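Local coordinates for protein putative secreted endoglycosylceramidase (Rhodococcus hoagii, PDB 6JYZ) that probably hydrolyses the O-glycosidic bond that joins the sugar to the ceramide in galactosylceramide-type glycolipids, at residues Gly382-Ile387 / Gly400-Leu405; Ala75-Asp80 / Trp360-Ala365; Asp235-Phe240 / Ala275-His280; His196-Trp201 / Ile245-Gln250; Pro442-Val447 / Val452-Val457. All coordinates share one frame; numbering follows the deposited sequence.

Contact 1 (Gly382-Ile387 / Gly400-Leu405); sequences GNLNRI and GFAEQL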
# COMPACT_ATOMS: atom_id res chain seq x y z
N GLY A 382 7.26 5.86 14.49
CA GLY A 382 7.43 4.68 13.65
C GLY A 382 6.99 3.43 14.40
O GLY A 382 7.18 3.27 15.60
N ASN A 383 6.35 2.50 13.65
CA ASN A 383 5.99 1.19 14.20
C ASN A 383 6.83 0.06 13.61
O ASN A 383 6.55 -1.09 13.93
CB ASN A 383 4.48 0.87 14.03
CG ASN A 383 4.10 0.87 12.54
OD1 ASN A 383 4.92 1.11 11.65
ND2 ASN A 383 2.83 0.58 12.32
N LEU A 384 7.89 0.39 12.87
CA LEU A 384 8.75 -0.62 12.30
C LEU A 384 10.16 -0.10 12.45
O LEU A 384 10.93 -0.70 13.21
CB LEU A 384 8.35 -0.97 10.86
CG LEU A 384 9.26 -1.99 10.18
CD1 LEU A 384 9.49 -3.26 11.02
CD2 LEU A 384 8.74 -2.37 8.79
N ASN A 385 10.58 0.89 11.70
CA ASN A 385 11.83 1.60 11.99
C ASN A 385 11.52 2.73 12.93
O ASN A 385 10.64 3.53 12.67
CB ASN A 385 12.41 2.14 10.71
CG ASN A 385 12.85 0.98 9.85
OD1 ASN A 385 13.88 0.33 10.13
ND2 ASN A 385 12.07 0.62 8.82
N ARG A 386 12.24 2.77 14.05
CA ARG A 386 12.07 3.79 15.05
C ARG A 386 13.01 4.95 14.74
O ARG A 386 14.19 4.77 14.39
CB ARG A 386 12.63 3.16 16.33
CG ARG A 386 12.52 4.12 17.51
CD ARG A 386 13.14 3.55 18.80
NE ARG A 386 12.37 2.36 19.21
CZ ARG A 386 12.76 1.08 19.08
NH1 ARG A 386 13.93 0.77 18.55
NH2 ARG A 386 11.98 0.13 19.55
N ILE A 387 12.38 6.15 14.66
CA ILE A 387 13.11 7.39 14.40
C ILE A 387 12.99 8.21 15.67
O ILE A 387 11.91 8.45 16.22
CB ILE A 387 12.56 8.12 13.15
CG1 ILE A 387 13.01 7.35 11.90
CG2 ILE A 387 12.92 9.62 13.09
CD1 ILE A 387 12.44 7.85 10.48
N GLY A 400 9.09 -6.35 18.36
CA GLY A 400 7.91 -7.17 18.50
C GLY A 400 7.05 -7.24 17.23
O GLY A 400 6.39 -8.23 16.98
N PHE A 401 7.05 -6.11 16.45
CA PHE A 401 6.32 -6.12 15.19
C PHE A 401 7.24 -6.69 14.10
O PHE A 401 6.77 -7.46 13.28
CB PHE A 401 5.85 -4.70 14.87
CG PHE A 401 4.76 -4.18 15.78
CD1 PHE A 401 3.89 -5.02 16.47
CD2 PHE A 401 4.63 -2.82 15.91
CE1 PHE A 401 2.85 -4.48 17.24
CE2 PHE A 401 3.57 -2.28 16.66
CZ PHE A 401 2.70 -3.13 17.35
N ALA A 402 8.51 -6.23 14.04
CA ALA A 402 9.43 -6.67 13.00
C ALA A 402 9.53 -8.19 12.94
O ALA A 402 9.62 -8.72 11.83
CB ALA A 402 10.80 -6.05 13.10
N GLU A 403 9.52 -8.87 14.10
CA GLU A 403 9.70 -10.30 14.01
C GLU A 403 8.51 -10.95 13.35
O GLU A 403 8.65 -12.00 12.72
CB GLU A 403 10.04 -10.86 15.39
CG GLU A 403 9.00 -10.81 16.44
CD GLU A 403 9.45 -11.44 17.77
OE1 GLU A 403 10.64 -11.84 17.88
OE2 GLU A 403 8.61 -11.58 18.65
N GLN A 404 7.28 -10.42 13.50
CA GLN A 404 6.16 -10.97 12.77
C GLN A 404 6.25 -10.68 11.27
O GLN A 404 5.95 -11.54 10.43
CB GLN A 404 4.85 -10.40 13.33
CG GLN A 404 4.56 -10.81 14.77
CD GLN A 404 4.45 -12.30 14.89
OE1 GLN A 404 3.86 -12.99 14.05
NE2 GLN A 404 4.97 -12.77 16.01
N LEU A 405 6.67 -9.47 10.93
CA LEU A 405 6.72 -9.09 9.53
C LEU A 405 7.78 -9.85 8.75
O LEU A 405 7.68 -10.02 7.55
CB LEU A 405 6.97 -7.59 9.39
CG LEU A 405 5.91 -6.69 10.05
CD1 LEU A 405 6.27 -5.23 9.77
CD2 LEU A 405 4.50 -7.02 9.59
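The F401 ring meets N383 at its edge: the backbone O of N383 lies near the ring plane, 3.3 Å from CD2 of F401, so the slightly positive rim of the phenyl group faces a carbonyl oxygen. CB of N383 touches the same CD2 carbon. A second aromatic, W359 at the end of barrel strand 356-359, meets the F401 ring edge-to-face. The carboxamide of N383 is occupied elsewhere: ND2 gives hydrogen bonds to the backbone O of W360 and of W332, while OD1 receives W359 NE1 and the S361 backbone N.

Beside the ring the contact is purely aliphatic. L384 sends both methyls at helix 399-405, its CG turned trans to the main-chain N (chi1 177°). CD1 of L384 rests 3.7 Å from CB of A402, and CD2 of L384 meets CD1 of L405 tip to tip at 3.9 Å. One face of the helix is thus seated on the loop that leads into strand 385-387, next to the last strand of the (beta/alpha)8 barrel.

No hydrogen bond crosses, and the buried O of N383 has no polar partner in the model; the phenyl rim is probably a modest electrostatic substitute for one.

Contact 2 (Ala75-Asp80 / Trp360-Ala365); sequences AALGFD and WSWTQA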
# COMPACT_ATOMS: atom_id res chain seq x y z
N ALA A 75 14.78 -5.77 2.19
CA ALA A 75 15.08 -7.14 1.76
C ALA A 75 15.60 -7.97 2.95
O ALA A 75 15.37 -9.19 2.95
CB ALA A 75 16.08 -7.12 0.65
N ALA A 76 16.25 -7.32 3.93
CA ALA A 76 16.76 -8.05 5.08
C ALA A 76 15.66 -8.44 6.04
O ALA A 76 15.94 -9.23 6.99
CB ALA A 76 17.86 -7.23 5.71
N LEU A 77 14.40 -7.97 5.87
CA LEU A 77 13.24 -8.48 6.58
C LEU A 77 12.44 -9.44 5.71
O LEU A 77 11.35 -9.86 6.14
CB LEU A 77 12.35 -7.32 7.05
CG LEU A 77 13.05 -6.43 8.04
CD1 LEU A 77 12.29 -5.10 8.20
CD2 LEU A 77 13.16 -7.10 9.42
N GLY A 78 12.94 -9.75 4.51
CA GLY A 78 12.25 -10.72 3.66
C GLY A 78 11.26 -10.09 2.66
O GLY A 78 10.68 -10.82 1.88
N PHE A 79 11.10 -8.75 2.69
CA PHE A 79 10.03 -8.16 1.86
C PHE A 79 10.35 -8.28 0.38
O PHE A 79 11.51 -8.12 -0.03
CB PHE A 79 9.96 -6.68 2.21
CG PHE A 79 9.56 -6.34 3.60
CD1 PHE A 79 9.06 -7.30 4.48
CD2 PHE A 79 9.64 -5.02 4.04
CE1 PHE A 79 8.65 -6.93 5.78
CE2 PHE A 79 9.27 -4.67 5.33
CZ PHE A 79 8.76 -5.62 6.18
N ASP A 80 9.32 -8.56 -0.41
CA ASP A 80 9.47 -8.62 -1.85
C ASP A 80 8.54 -7.64 -2.60
O ASP A 80 8.45 -7.73 -3.80
CB ASP A 80 9.25 -10.04 -2.42
CG ASP A 80 7.84 -10.52 -2.25
OD1 ASP A 80 7.00 -9.79 -1.68
OD2 ASP A 80 7.57 -11.67 -2.75
N TRP A 360 1.73 -0.65 7.05
CA TRP A 360 1.89 0.81 7.23
C TRP A 360 2.68 0.97 8.54
O TRP A 360 2.06 0.71 9.58
CB TRP A 360 0.52 1.52 7.29
CG TRP A 360 0.74 3.00 7.33
CD1 TRP A 360 1.00 3.79 8.43
CD2 TRP A 360 0.91 3.86 6.17
NE1 TRP A 360 1.25 5.08 8.02
CE2 TRP A 360 1.25 5.13 6.65
CE3 TRP A 360 0.79 3.65 4.80
CZ2 TRP A 360 1.47 6.22 5.78
CZ3 TRP A 360 1.05 4.70 3.94
CH2 TRP A 360 1.38 5.96 4.44
N SER A 361 3.93 1.38 8.53
CA SER A 361 4.71 1.79 7.36
C SER A 361 6.19 1.60 7.66
O SER A 361 6.60 1.34 8.81
CB SER A 361 4.43 3.22 7.02
OG SER A 361 4.93 4.07 8.03
N TRP A 362 7.02 1.78 6.64
CA TRP A 362 8.47 1.65 6.78
C TRP A 362 9.02 2.69 7.70
O TRP A 362 9.78 2.36 8.64
CB TRP A 362 9.08 1.71 5.38
CG TRP A 362 10.57 1.56 5.39
CD1 TRP A 362 11.47 2.51 5.05
CD2 TRP A 362 11.26 0.37 5.70
NE1 TRP A 362 12.74 1.99 5.22
CE2 TRP A 362 12.63 0.69 5.59
CE3 TRP A 362 10.87 -0.92 6.10
CZ2 TRP A 362 13.63 -0.25 5.90
CZ3 TRP A 362 11.86 -1.85 6.42
CH2 TRP A 362 13.21 -1.49 6.32
N THR A 363 8.77 3.98 7.41
CA THR A 363 9.29 5.06 8.27
C THR A 363 8.25 6.16 8.37
O THR A 363 7.55 6.48 7.38
CB THR A 363 10.58 5.73 7.72
OG1 THR A 363 10.43 6.06 6.36
CG2 THR A 363 11.81 4.83 7.84
N GLN A 364 8.19 6.82 9.51
CA GLN A 364 7.43 8.06 9.71
C GLN A 364 8.41 9.06 10.33
O GLN A 364 8.98 8.74 11.38
CB GLN A 364 6.24 7.77 10.60
CG GLN A 364 5.43 9.05 10.83
CD GLN A 364 4.10 8.75 11.44
OE1 GLN A 364 3.88 8.97 12.64
NE2 GLN A 364 3.19 8.28 10.60
N ALA A 365 8.52 10.25 9.74
CA ALA A 365 9.45 11.27 10.21
C ALA A 365 8.79 12.15 11.25
O ALA A 365 7.60 12.15 11.53
CB ALA A 365 9.80 12.13 9.05
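L77 and F79 flank G78 in the Schellman motif that ends helix 68-75, and both lean on the six-membered ring of W362. CD1 of L77 comes to the indole edge, near its plane, 3.7 Å from CZ3 of W362. F79 approaches the same corner obliquely, its CE2 lying 4.0 Å from CZ3 of W362. Within the turn, CB of L77 sits over one face of the F79 ring, 3.9 Å above its plane and toward the rim, so the two residues form a single apolar surface. G78 makes the turn possible: its phi is positive (93°), where a beta carbon would be jammed against the carbonyl O of L77, and its N bonds to A75 O.

In the (beta/alpha)8 barrel of this glycoside hydrolase family 5 enzyme, the turn leads from the first barrel helix into strand 81-86, and W362 stands in the loop after the last strand, 356-359, just beyond a cis peptide between W360 and S361. CG of W362 stands trans to the main-chain N (chi1 -180°), which carries the indole across to the helix, where NE1 hydrogen-bonds OD1 of D70. Were W362 an alanine, L77 CD1 and F79 CE2 would probably face a gap, and the D70 carboxylate would lose its indole N-H. The indole also touches V47 of strand 38-47 and A73 and M74 of the helix.

Contact 3 (Asp235-Phe240 / Ala275-His280); sequences DQIGRF and ALPPRH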
# COMPACT_ATOMS: atom_id res chain seq x y z
N ASP A 235 -19.98 4.38 -6.46
CA ASP A 235 -20.19 4.53 -7.90
C ASP A 235 -19.22 5.59 -8.45
O ASP A 235 -18.64 5.37 -9.52
CB ASP A 235 -21.65 4.90 -8.19
CG ASP A 235 -21.96 4.56 -9.66
OD1 ASP A 235 -21.66 5.29 -10.49
OD2 ASP A 235 -22.44 3.41 -9.86
N GLN A 236 -19.11 6.76 -7.85
CA GLN A 236 -18.25 7.80 -8.42
C GLN A 236 -16.77 7.42 -8.32
O GLN A 236 -15.99 7.80 -9.23
CB GLN A 236 -18.58 9.18 -7.86
CG GLN A 236 -18.23 9.38 -6.39
CD GLN A 236 -18.82 10.66 -5.83
OE1 GLN A 236 -19.50 11.41 -6.52
NE2 GLN A 236 -18.57 10.94 -4.57
N ILE A 237 -16.39 6.66 -7.32
CA ILE A 237 -15.03 6.13 -7.23
C ILE A 237 -14.80 5.16 -8.39
O ILE A 237 -13.79 5.26 -9.11
CB ILE A 237 -14.82 5.48 -5.86
CG1 ILE A 237 -14.75 6.58 -4.78
CG2 ILE A 237 -13.52 4.63 -5.87
CD1 ILE A 237 -14.94 6.03 -3.35
N GLY A 238 -15.74 4.25 -8.65
CA GLY A 238 -15.58 3.31 -9.77
C GLY A 238 -15.54 4.04 -11.09
O GLY A 238 -14.78 3.63 -12.00
N ARG A 239 -16.33 5.09 -11.28
CA ARG A 239 -16.32 5.83 -12.55
C ARG A 239 -14.94 6.43 -12.80
O ARG A 239 -14.43 6.38 -13.94
CB ARG A 239 -17.35 6.95 -12.50
CG ARG A 239 -17.63 7.57 -13.86
CD ARG A 239 -18.59 8.77 -13.74
NE ARG A 239 -19.89 8.38 -13.20
CZ ARG A 239 -20.92 7.96 -13.94
NH1 ARG A 239 -20.77 7.75 -15.24
NH2 ARG A 239 -22.07 7.66 -13.36
N PHE A 240 -14.28 6.93 -11.78
CA PHE A 240 -12.93 7.42 -11.89
C PHE A 240 -11.99 6.24 -12.23
O PHE A 240 -11.14 6.37 -13.15
CB PHE A 240 -12.47 8.09 -10.60
CG PHE A 240 -10.96 8.17 -10.47
CD1 PHE A 240 -10.23 8.94 -11.38
CD2 PHE A 240 -10.28 7.46 -9.51
CE1 PHE A 240 -8.81 9.05 -11.30
CE2 PHE A 240 -8.89 7.52 -9.45
CZ PHE A 240 -8.16 8.28 -10.32
N ALA A 275 -19.64 -0.34 0.92
CA ALA A 275 -20.19 -0.54 -0.43
C ALA A 275 -19.01 -0.71 -1.38
O ALA A 275 -17.90 -0.22 -1.14
CB ALA A 275 -21.00 0.66 -0.83
N LEU A 276 -19.20 -1.46 -2.44
CA LEU A 276 -18.15 -1.83 -3.38
C LEU A 276 -18.30 -1.04 -4.68
O LEU A 276 -19.40 -1.00 -5.26
CB LEU A 276 -18.19 -3.32 -3.68
CG LEU A 276 -17.87 -4.22 -2.50
CD1 LEU A 276 -17.95 -5.67 -2.84
CD2 LEU A 276 -16.47 -3.93 -1.91
N PRO A 277 -17.24 -0.44 -5.23
CA PRO A 277 -17.29 0.10 -6.59
C PRO A 277 -17.87 -0.90 -7.57
O PRO A 277 -17.44 -2.06 -7.61
CB PRO A 277 -15.80 0.42 -6.91
CG PRO A 277 -15.25 0.75 -5.51
CD PRO A 277 -15.91 -0.30 -4.63
N PRO A 278 -18.91 -0.56 -8.35
CA PRO A 278 -19.57 -1.57 -9.18
C PRO A 278 -18.60 -2.25 -10.13
O PRO A 278 -17.72 -1.64 -10.71
CB PRO A 278 -20.62 -0.73 -9.89
CG PRO A 278 -20.97 0.37 -8.88
CD PRO A 278 -19.66 0.72 -8.23
N ARG A 279 -18.82 -3.55 -10.26
CA ARG A 279 -17.96 -4.43 -11.06
C ARG A 279 -17.81 -3.97 -12.48
O ARG A 279 -16.70 -4.17 -13.05
CB ARG A 279 -18.66 -5.81 -11.29
CG ARG A 279 -18.68 -6.63 -10.03
CD ARG A 279 -19.04 -8.09 -10.36
NE ARG A 279 -20.33 -8.55 -10.85
CZ ARG A 279 -20.71 -9.81 -10.61
NH1 ARG A 279 -19.89 -10.63 -9.97
NH2 ARG A 279 -21.89 -10.26 -11.01
N HIS A 280 -18.83 -3.41 -13.11
CA HIS A 280 -18.70 -3.07 -14.51
C HIS A 280 -17.61 -2.02 -14.72
O HIS A 280 -17.02 -1.94 -15.80
CB HIS A 280 -20.03 -2.60 -15.11
CG HIS A 280 -20.45 -1.19 -14.74
ND1 HIS A 280 -21.13 -0.79 -13.58
CD2 HIS A 280 -20.25 -0.11 -15.47
CE1 HIS A 280 -21.35 0.53 -13.72
NE2 HIS A 280 -20.77 0.95 -14.79
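G238 and P277 make the close-fitting half of this contact, their CA atoms only 4.8 Å apart. CB of P277 lies 4.1 Å from CA of G238, directly against the helix backbone. A beta carbon on G238 would point at the prolines, about 3.5 Å from P277 CB, so the glycine lets the loop lie close to the helix. Next to it, CG2 of I237 reaches CG of P277 at 4.3 Å, a lighter touch on the buried side.

Helix 230-251, which supplies this surface, follows the fourth strand of the (beta/alpha)8 barrel, and the two prolines belong to the loop that runs toward the sixth, strand 287-289. That loop is held from its other side by helix 307-321: P277 O accepts a hydrogen bond from Y321 OH, and R279 makes a cation-pi contact with W320.

The solvent side is polar on the helix and partly exposed: there D235 meets P278, a carboxylate oxygen against a ring carbon, with no bond. The D235 side chain crosses that of P278 at about a right angle, with OD2 of D235 3.5 Å from CG of P278; CD of P278 lies over the helix backbone, 3.9 Å from CA of D235. OD1 of D235 is hydrogen-bonded to Y281 OH. R239, one turn on, adds only a long salt bridge, its NH2 3.7 Å from D235 OD1, with the oxygen well out of the guanidinium plane, so no N-H points at it. The H280 imidazole lies near this carboxylate without touching it.

Contact 4 (His196-Trp201 / Ile245-Gln250); sequences HLVQTW and IAAIRQ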
# COMPACT_ATOMS: atom_id res chain seq x y z
N HIS A 196 -7.34 15.79 -15.37
CA HIS A 196 -5.91 15.99 -15.12
C HIS A 196 -5.26 14.81 -14.42
O HIS A 196 -4.17 14.40 -14.79
CB HIS A 196 -5.67 17.25 -14.29
CG HIS A 196 -5.70 18.49 -15.11
ND1 HIS A 196 -6.73 19.35 -15.36
CD2 HIS A 196 -4.60 19.06 -15.61
CE1 HIS A 196 -6.27 20.38 -16.11
NE2 HIS A 196 -4.97 20.22 -16.24
N LEU A 197 -5.89 14.27 -13.37
CA LEU A 197 -5.29 13.10 -12.72
C LEU A 197 -5.27 11.90 -13.66
O LEU A 197 -4.29 11.13 -13.68
CB LEU A 197 -6.01 12.76 -11.39
CG LEU A 197 -5.38 11.57 -10.67
CD1 LEU A 197 -3.88 11.78 -10.44
CD2 LEU A 197 -6.11 11.30 -9.34
N VAL A 198 -6.34 11.69 -14.44
CA VAL A 198 -6.34 10.59 -15.39
C VAL A 198 -5.17 10.72 -16.38
O VAL A 198 -4.46 9.72 -16.62
CB VAL A 198 -7.71 10.55 -16.11
CG1 VAL A 198 -7.69 9.62 -17.30
CG2 VAL A 198 -8.82 10.12 -15.14
N GLN A 199 -4.95 11.92 -16.93
CA GLN A 199 -3.84 12.11 -17.85
C GLN A 199 -2.52 11.93 -17.13
O GLN A 199 -1.59 11.33 -17.71
CB GLN A 199 -3.98 13.50 -18.47
CG GLN A 199 -2.73 13.85 -19.32
CD GLN A 199 -2.89 15.16 -20.04
OE1 GLN A 199 -2.83 16.23 -19.47
NE2 GLN A 199 -3.16 15.03 -21.30
N THR A 200 -2.37 12.41 -15.91
CA THR A 200 -1.14 12.21 -15.15
C THR A 200 -0.86 10.70 -14.95
O THR A 200 0.28 10.25 -15.12
CB THR A 200 -1.21 12.98 -13.81
OG1 THR A 200 -1.24 14.37 -14.13
CG2 THR A 200 -0.05 12.64 -12.89
N TRP A 201 -1.89 9.92 -14.62
CA TRP A 201 -1.70 8.48 -14.49
C TRP A 201 -1.25 7.87 -15.80
O TRP A 201 -0.37 7.03 -15.83
CB TRP A 201 -3.00 7.78 -14.06
CG TRP A 201 -2.96 7.29 -12.64
CD1 TRP A 201 -3.87 7.52 -11.64
CD2 TRP A 201 -1.94 6.44 -12.05
NE1 TRP A 201 -3.51 6.87 -10.49
CE2 TRP A 201 -2.30 6.19 -10.71
CE3 TRP A 201 -0.74 5.88 -12.55
CZ2 TRP A 201 -1.51 5.41 -9.85
CZ3 TRP A 201 0.04 5.13 -11.67
CH2 TRP A 201 -0.33 4.92 -10.33
N ILE A 245 -8.21 3.55 -15.85
CA ILE A 245 -7.76 2.28 -16.46
C ILE A 245 -7.73 2.47 -17.98
O ILE A 245 -6.75 2.02 -18.62
CB ILE A 245 -8.71 1.15 -16.06
CG1 ILE A 245 -8.55 0.84 -14.58
CG2 ILE A 245 -8.43 -0.11 -16.90
CD1 ILE A 245 -9.67 -0.04 -13.99
N ALA A 246 -8.74 3.10 -18.59
CA ALA A 246 -8.70 3.19 -20.07
C ALA A 246 -7.50 4.03 -20.46
O ALA A 246 -6.84 3.72 -21.46
CB ALA A 246 -9.99 3.86 -20.55
N ALA A 247 -7.18 5.11 -19.76
CA ALA A 247 -6.08 5.97 -20.13
C ALA A 247 -4.77 5.25 -19.94
O ALA A 247 -3.86 5.36 -20.78
CB ALA A 247 -6.13 7.24 -19.33
N ILE A 248 -4.62 4.49 -18.85
CA ILE A 248 -3.40 3.73 -18.58
C ILE A 248 -3.24 2.67 -19.65
O ILE A 248 -2.11 2.48 -20.15
CB ILE A 248 -3.51 3.11 -17.17
CG1 ILE A 248 -3.28 4.23 -16.14
CG2 ILE A 248 -2.49 2.00 -16.99
CD1 ILE A 248 -3.67 3.81 -14.67
N ARG A 249 -4.29 1.95 -20.02
CA ARG A 249 -4.09 0.84 -20.96
C ARG A 249 -3.67 1.42 -22.31
O ARG A 249 -2.82 0.80 -23.00
CB ARG A 249 -5.41 0.07 -21.11
CG ARG A 249 -5.76 -0.75 -19.86
CD ARG A 249 -4.79 -1.91 -19.69
NE ARG A 249 -5.09 -2.74 -18.49
CZ ARG A 249 -4.26 -2.98 -17.49
NH1 ARG A 249 -3.04 -2.47 -17.43
NH2 ARG A 249 -4.70 -3.80 -16.52
N GLN A 250 -4.16 2.58 -22.71
CA GLN A 250 -3.68 3.19 -23.95
C GLN A 250 -2.22 3.60 -23.81
O GLN A 250 -1.42 3.41 -24.75
CB GLN A 250 -4.58 4.38 -24.28
CG GLN A 250 -4.18 5.13 -25.56
CD GLN A 250 -4.29 4.25 -26.77
OE1 GLN A 250 -5.29 3.56 -26.98
NE2 GLN A 250 -3.23 4.28 -27.58
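V198 and W201 pack on A247 and I248 where two adjacent outer helices of the (beta/alpha)8 barrel, 193-206 and 230-251, lie against each other. The contact is wholly apolar, without a hydrogen bond across it. Its inner half is I248 on W201, side chains lying next to each other and pointing the same way. CD1 of I248 lies 4.1 Å from both CB and CG of W201, coming obliquely to the indole. The indole itself turns in to the barrel strands, reaching L122 and M124, and is fixed by a hydrogen bond from NE1 to the L219 carbonyl. With an alanine in place of I248, the missing CG1 and CD1 would probably leave a gap between the helices beside W201 and take away packing on L219. Farther out, at smaller side chains, V198 CG1 presses on A247 CB at 3.5 Å, tighter than usual van der Waals contact.

Contact 5 (Pro442-Val447 / Val452-Val457); sequences PQLDTV and VALTRV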
# COMPACT_ATOMS: atom_id res chain seq x y z
N PRO A 442 17.65 -22.63 8.33
CA PRO A 442 16.36 -23.27 8.34
C PRO A 442 16.61 -24.78 8.30
O PRO A 442 17.50 -25.26 7.58
CB PRO A 442 15.70 -22.80 7.01
CG PRO A 442 16.42 -21.57 6.69
CD PRO A 442 17.86 -21.76 7.15
N GLN A 443 15.80 -25.48 9.03
CA GLN A 443 15.84 -26.94 9.11
C GLN A 443 14.56 -27.41 8.47
O GLN A 443 13.51 -27.33 9.05
CB GLN A 443 16.05 -27.37 10.56
CG GLN A 443 17.40 -26.97 11.09
CD GLN A 443 18.56 -27.66 10.43
OE1 GLN A 443 18.34 -28.60 9.68
NE2 GLN A 443 19.76 -27.18 10.66
N LEU A 444 14.65 -27.89 7.21
CA LEU A 444 13.46 -28.12 6.39
C LEU A 444 13.30 -29.57 5.94
O LEU A 444 14.36 -30.25 5.82
CB LEU A 444 13.55 -27.25 5.12
CG LEU A 444 13.75 -25.76 5.44
CD1 LEU A 444 13.91 -24.99 4.12
CD2 LEU A 444 12.55 -25.24 6.25
N ASP A 445 12.11 -30.02 5.71
CA ASP A 445 11.79 -31.26 5.02
C ASP A 445 11.23 -30.88 3.68
O ASP A 445 10.22 -30.16 3.58
CB ASP A 445 10.65 -32.09 5.69
CG ASP A 445 10.34 -33.45 5.04
OD1 ASP A 445 11.04 -33.84 4.08
OD2 ASP A 445 9.41 -34.14 5.50
N THR A 446 11.92 -31.22 2.60
CA THR A 446 11.57 -30.84 1.28
C THR A 446 11.09 -32.01 0.41
O THR A 446 11.96 -32.66 -0.27
CB THR A 446 12.75 -30.25 0.53
OG1 THR A 446 13.90 -31.15 0.64
CG2 THR A 446 13.19 -28.96 1.15
N VAL A 447 9.81 -32.22 0.28
CA VAL A 447 9.28 -33.40 -0.38
C VAL A 447 9.06 -33.08 -1.83
O VAL A 447 8.23 -32.21 -2.17
CB VAL A 447 7.97 -33.85 0.30
CG1 VAL A 447 7.36 -35.02 -0.44
CG2 VAL A 447 8.24 -34.13 1.75
N VAL A 452 17.53 -28.44 -4.38
CA VAL A 452 17.34 -27.47 -3.32
C VAL A 452 18.62 -26.71 -3.01
O VAL A 452 19.68 -27.41 -2.86
CB VAL A 452 16.83 -28.13 -2.04
CG1 VAL A 452 17.00 -27.24 -0.83
CG2 VAL A 452 15.35 -28.47 -2.19
N ALA A 453 18.60 -25.40 -2.85
CA ALA A 453 19.74 -24.62 -2.41
C ALA A 453 19.26 -23.58 -1.42
O ALA A 453 18.31 -22.80 -1.72
CB ALA A 453 20.42 -23.93 -3.56
N LEU A 454 19.87 -23.54 -0.25
CA LEU A 454 19.59 -22.56 0.78
C LEU A 454 20.80 -21.64 0.81
O LEU A 454 21.91 -22.13 1.05
CB LEU A 454 19.44 -23.31 2.10
CG LEU A 454 18.05 -23.57 2.66
CD1 LEU A 454 18.14 -24.28 4.02
CD2 LEU A 454 17.23 -22.28 2.85
N THR A 455 20.63 -20.37 0.55
CA THR A 455 21.67 -19.37 0.42
C THR A 455 21.50 -18.39 1.58
O THR A 455 20.44 -17.75 1.74
CB THR A 455 21.53 -18.65 -0.93
OG1 THR A 455 21.73 -19.71 -1.89
CG2 THR A 455 22.56 -17.54 -1.11
N ARG A 456 22.55 -18.17 2.38
CA ARG A 456 22.51 -17.11 3.35
C ARG A 456 22.47 -15.82 2.59
O ARG A 456 23.22 -15.60 1.61
CB ARG A 456 23.69 -17.09 4.39
CG ARG A 456 23.55 -16.06 5.50
CD ARG A 456 24.77 -15.83 6.44
NE ARG A 456 25.11 -17.06 7.15
CZ ARG A 456 24.59 -17.40 8.33
NH1 ARG A 456 23.64 -16.66 8.91
NH2 ARG A 456 25.01 -18.48 8.98
N VAL A 457 21.56 -15.00 3.04
CA VAL A 457 21.48 -13.70 2.46
C VAL A 457 21.47 -12.78 3.65
O VAL A 457 21.35 -13.11 4.88
CB VAL A 457 20.27 -13.49 1.47
CG1 VAL A 457 20.25 -14.62 0.43
CG2 VAL A 457 18.97 -13.55 2.39
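L454 reaches from strand 452-457 across to P442 and L444, and its atoms can be followed in order. CB and CG are the spacer, too far back to touch segment 442-447, and the side chain divides at CG into two working methyls. CD1 is the busier: it lies 3.7 Å from the backbone O of P442, 4.0 Å from CD of the same proline, and 4.3 Å from CD1 of L444. CD2 meets CG of P442 at 4.0 Å as ring and leucine slide past each other in opposite directions. A chi1 of -102°, well off staggered, sets both methyls against the proline.

Further along, CG2 of T446 touches CG2 of V452 at 4.0 Å, closing the row near the surface.

These strands are consecutive, yet they do not pair. Strand 444-447 hydrogen-bonds to 471-475 and strand 452-457 to 460-467, so the chain crosses between the two sheets of a beta sandwich as a beta arch, its side chains meeting face to face.

With no hydrogen bond across, the layers adhere here by hydrocarbon alone, and the buried O of P442, which has no polar partner in the model, is met by a leucine methyl instead.

Four contacts belong to the barrel region and one to the beta sandwich. Contacts 1 and 2 adjoin, their centres 8 Å apart, linked by hydrogen bonds from N383 to W360 and from N385 to W362. Contacts 3 and 4 lie on the opposite side of the chain's centre, their centres 31 and 29 Å from that of contact 2; they share helix 230-251, and F240 packs on L197 between them. Along the chain contact 2 joins the end of helix 68-75 to the loop after strand 356-359, and contacts 3 and 4, which cross, are nested inside it; contact 1 follows, then contact 5, centred about 24 Å from the centre of contact 2. The barrel contacts come first, the sandwich last.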